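Local coordinates for DegV family protein (Eubacterium eligens, PDB 3FDJ) that is of unknown function but, as a member of the DegV family, probably binds a fatty acid or similar lipid, at residues A[61-73]-A[89-101]. Sequence-based numbering, arbitrary orientation.
Sequences ACPGIDAWLEAFG and GTYNSAMAARAVY
Trp-68 of helix 65-72 fits as a knob into the hole formed by Thr-90, Ser-93, Ala-94 and Ala-97 of helix 90-101, the two helices crossing at -60° on one face of the mixed sheet of this DegV-family α/β domain. The polar link is a single hydrogen bond, from Trp-68 NE1 to Ser-93 OG (2.8 Å), with the hydroxyl tilted slightly from the indole plane. Ser-93 OG lies between its backbone N and carbonyl carbon (chi1 69°), where it accepts from the indole N-H and donates to Thr-90 O. The indole is sandwiched between Pro-63 CB on one face and Ala-94 CB on the other, and Thr-90 CG2 meets its edge at CZ2 (3.6 Å). Replacing Trp-68 by alanine is likely to leave Ser-93 OG without its indole donor and open a gap beside Ala-94 and Thr-90. Apolar contacts continue along the outer side: Ile-65 CD1 reaches Ala-96 CB (3.6 Å), and the Leu-69 side chain crosses that of Val-100 at about a right angle, CD1 against CG1 (3.8 Å). At the far end, Phe-72 turns its edge to the face of Tyr-101 in a T-shaped pair, while Tyr-101 OH bonds to Asp-75 O. Phe-72 CB adds a CH-pi contact, 4.0 Å from the Tyr-101 ring centroid.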
# COMPACT_ATOMS: atom_id res chain seq x y z
N ALA A 61 3.04 -13.67 5.13
CA ALA A 61 1.76 -14.30 5.45
C ALA A 61 0.71 -13.24 5.75
O ALA A 61 1.02 -12.22 6.37
CB ALA A 61 1.92 -15.21 6.66
N CYS A 62 -0.52 -13.51 5.34
CA CYS A 62 -1.63 -12.60 5.64
C CYS A 62 -2.04 -12.75 7.12
O CYS A 62 -1.60 -13.69 7.80
CB CYS A 62 -2.80 -12.88 4.70
SG CYS A 62 -3.59 -14.41 5.04
N PRO A 63 -2.87 -11.83 7.64
CA PRO A 63 -3.26 -11.95 9.05
C PRO A 63 -4.21 -13.11 9.31
O PRO A 63 -4.98 -13.50 8.44
CB PRO A 63 -4.01 -10.64 9.32
CG PRO A 63 -3.60 -9.71 8.20
CD PRO A 63 -3.43 -10.61 7.03
N GLY A 64 -4.15 -13.65 10.53
CA GLY A 64 -5.11 -14.66 10.95
C GLY A 64 -6.50 -14.09 11.17
O GLY A 64 -6.67 -12.90 11.43
N ILE A 65 -7.50 -14.97 11.07
CA ILE A 65 -8.87 -14.54 11.34
C ILE A 65 -8.99 -13.90 12.72
O ILE A 65 -9.72 -12.91 12.88
CB ILE A 65 -9.89 -15.70 11.11
CG1 ILE A 65 -9.97 -15.99 9.59
CG2 ILE A 65 -11.27 -15.33 11.74
CD1 ILE A 65 -10.66 -17.32 9.12
N ASP A 66 -8.28 -14.44 13.71
CA ASP A 66 -8.31 -13.90 15.07
C ASP A 66 -7.81 -12.44 15.15
O ASP A 66 -8.38 -11.63 15.89
CB ASP A 66 -7.49 -14.77 16.04
CG ASP A 66 -8.20 -16.07 16.42
OD1 ASP A 66 -9.44 -16.11 16.39
OD2 ASP A 66 -7.50 -17.04 16.76
N ALA A 67 -6.76 -12.12 14.40
CA ALA A 67 -6.24 -10.74 14.36
C ALA A 67 -7.23 -9.77 13.75
O ALA A 67 -7.39 -8.63 14.22
CB ALA A 67 -4.92 -10.70 13.57
N TRP A 68 -7.91 -10.19 12.69
CA TRP A 68 -8.97 -9.36 12.12
C TRP A 68 -10.08 -9.13 13.13
O TRP A 68 -10.52 -8.01 13.32
CB TRP A 68 -9.57 -9.98 10.87
CG TRP A 68 -8.72 -9.97 9.65
CD1 TRP A 68 -8.17 -11.06 9.01
CD2 TRP A 68 -8.34 -8.84 8.87
NE1 TRP A 68 -7.48 -10.67 7.90
CE2 TRP A 68 -7.57 -9.31 7.78
CE3 TRP A 68 -8.57 -7.46 8.97
CZ2 TRP A 68 -7.02 -8.46 6.83
CZ3 TRP A 68 -8.03 -6.63 8.02
CH2 TRP A 68 -7.28 -7.13 6.95
N LEU A 69 -10.53 -10.19 13.79
CA LEU A 69 -11.64 -10.06 14.75
C LEU A 69 -11.29 -9.12 15.88
O LEU A 69 -12.11 -8.30 16.27
CB LEU A 69 -12.07 -11.43 15.29
CG LEU A 69 -12.72 -12.34 14.26
CD1 LEU A 69 -13.01 -13.73 14.89
CD2 LEU A 69 -14.03 -11.73 13.72
N GLU A 70 -10.06 -9.22 16.37
CA GLU A 70 -9.57 -8.31 17.41
C GLU A 70 -9.67 -6.87 16.90
O GLU A 70 -10.13 -5.98 17.62
CB GLU A 70 -8.14 -8.65 17.80
CG GLU A 70 -7.58 -7.81 18.93
CD GLU A 70 -6.17 -8.21 19.35
OE1 GLU A 70 -5.28 -8.40 18.48
OE2 GLU A 70 -5.95 -8.33 20.58
N ALA A 71 -9.29 -6.64 15.65
CA ALA A 71 -9.27 -5.29 15.09
C ALA A 71 -10.65 -4.71 14.87
O ALA A 71 -10.83 -3.50 14.89
CB ALA A 71 -8.49 -5.26 13.79
N PHE A 72 -11.63 -5.58 14.59
CA PHE A 72 -13.00 -5.12 14.37
C PHE A 72 -13.59 -4.63 15.69
O PHE A 72 -14.47 -3.79 15.70
CB PHE A 72 -13.90 -6.24 13.82
CG PHE A 72 -13.51 -6.76 12.44
CD1 PHE A 72 -12.66 -6.08 11.59
CD2 PHE A 72 -14.07 -7.95 11.99
CE1 PHE A 72 -12.33 -6.59 10.34
CE2 PHE A 72 -13.77 -8.45 10.73
CZ PHE A 72 -12.88 -7.77 9.91
N GLY A 73 -13.13 -5.21 16.79
CA GLY A 73 -13.60 -4.84 18.11
C GLY A 73 -15.06 -5.22 18.26
O GLY A 73 -15.43 -6.40 18.09
N GLY A 89 -3.52 -13.35 -0.36
CA GLY A 89 -4.68 -13.90 0.34
C GLY A 89 -5.30 -13.02 1.43
O GLY A 89 -6.24 -13.43 2.12
N THR A 90 -4.83 -11.79 1.56
CA THR A 90 -5.32 -10.89 2.61
C THR A 90 -6.81 -10.58 2.51
O THR A 90 -7.54 -10.70 3.51
CB THR A 90 -4.50 -9.61 2.68
OG1 THR A 90 -3.14 -9.95 2.97
CG2 THR A 90 -5.01 -8.71 3.80
N TYR A 91 -7.26 -10.25 1.30
CA TYR A 91 -8.69 -10.00 1.06
C TYR A 91 -9.55 -11.20 1.50
O TYR A 91 -10.54 -11.04 2.21
CB TYR A 91 -8.92 -9.65 -0.41
CG TYR A 91 -10.39 -9.50 -0.77
CD1 TYR A 91 -11.07 -8.31 -0.50
CD2 TYR A 91 -11.10 -10.53 -1.35
CE1 TYR A 91 -12.42 -8.17 -0.82
CE2 TYR A 91 -12.43 -10.39 -1.68
CZ TYR A 91 -13.09 -9.21 -1.42
OH TYR A 91 -14.41 -9.07 -1.76
N ASN A 92 -9.17 -12.41 1.10
CA ASN A 92 -9.91 -13.59 1.51
C ASN A 92 -9.94 -13.75 3.03
O ASN A 92 -10.98 -14.14 3.59
CB ASN A 92 -9.36 -14.86 0.87
CG ASN A 92 -9.62 -14.96 -0.60
OD1 ASN A 92 -10.46 -14.22 -1.17
ND2 ASN A 92 -8.92 -15.92 -1.25
N SER A 93 -8.80 -13.49 3.71
CA SER A 93 -8.75 -13.63 5.17
C SER A 93 -9.71 -12.64 5.83
O SER A 93 -10.37 -12.96 6.83
CB SER A 93 -7.30 -13.49 5.72
OG SER A 93 -6.77 -12.18 5.62
N ALA A 94 -9.77 -11.43 5.27
CA ALA A 94 -10.67 -10.39 5.79
C ALA A 94 -12.15 -10.77 5.55
O ALA A 94 -13.00 -10.54 6.41
CB ALA A 94 -10.35 -9.03 5.16
N MSE A 95 -12.44 -11.34 4.38
CA MSE A 95 -13.80 -11.83 4.10
C MSE A 95 -14.19 -12.98 5.03
O MSE A 95 -15.34 -13.06 5.49
CB MSE A 95 -13.95 -12.25 2.64
CG MSE A 95 -13.88 -11.12 1.66
SE MSE A 95 -15.47 -10.02 1.79
CE MSE A 95 -16.83 -11.21 1.07
N ALA A 96 -13.24 -13.87 5.32
CA ALA A 96 -13.49 -14.95 6.26
C ALA A 96 -13.79 -14.42 7.67
O ALA A 96 -14.71 -14.89 8.36
CB ALA A 96 -12.28 -15.94 6.25
N ALA A 97 -13.02 -13.43 8.09
CA ALA A 97 -13.24 -12.80 9.39
C ALA A 97 -14.58 -12.05 9.44
O ALA A 97 -15.28 -12.09 10.45
CB ALA A 97 -12.05 -11.86 9.73
N ARG A 98 -14.94 -11.38 8.35
CA ARG A 98 -16.23 -10.69 8.25
C ARG A 98 -17.37 -11.68 8.45
O ARG A 98 -18.36 -11.38 9.12
CB ARG A 98 -16.38 -10.00 6.89
CG ARG A 98 -17.74 -9.42 6.61
CD ARG A 98 -17.77 -8.72 5.29
NE ARG A 98 -19.12 -8.29 4.96
CZ ARG A 98 -20.05 -9.01 4.35
NH1 ARG A 98 -19.82 -10.27 3.97
NH2 ARG A 98 -21.25 -8.48 4.13
N ALA A 99 -17.22 -12.86 7.86
CA ALA A 99 -18.24 -13.90 7.94
C ALA A 99 -18.52 -14.29 9.39
O ALA A 99 -19.68 -14.45 9.80
CB ALA A 99 -17.79 -15.12 7.13
N VAL A 100 -17.45 -14.52 10.15
CA VAL A 100 -17.56 -14.84 11.55
C VAL A 100 -18.14 -13.65 12.33
O VAL A 100 -19.03 -13.80 13.18
CB VAL A 100 -16.18 -15.25 12.13
CG1 VAL A 100 -16.25 -15.37 13.66
CG2 VAL A 100 -15.70 -16.58 11.46
N TYR A 101 -17.66 -12.46 12.02
CA TYR A 101 -18.10 -11.25 12.75
C TYR A 101 -19.62 -11.02 12.60
O TYR A 101 -20.32 -10.74 13.57
CB TYR A 101 -17.30 -10.04 12.28
CG TYR A 101 -17.45 -8.83 13.17
CD1 TYR A 101 -16.73 -8.74 14.36
CD2 TYR A 101 -18.29 -7.78 12.83
CE1 TYR A 101 -16.85 -7.63 15.20
CE2 TYR A 101 -18.42 -6.66 13.65
CZ TYR A 101 -17.69 -6.59 14.83
OH TYR A 101 -17.79 -5.51 15.65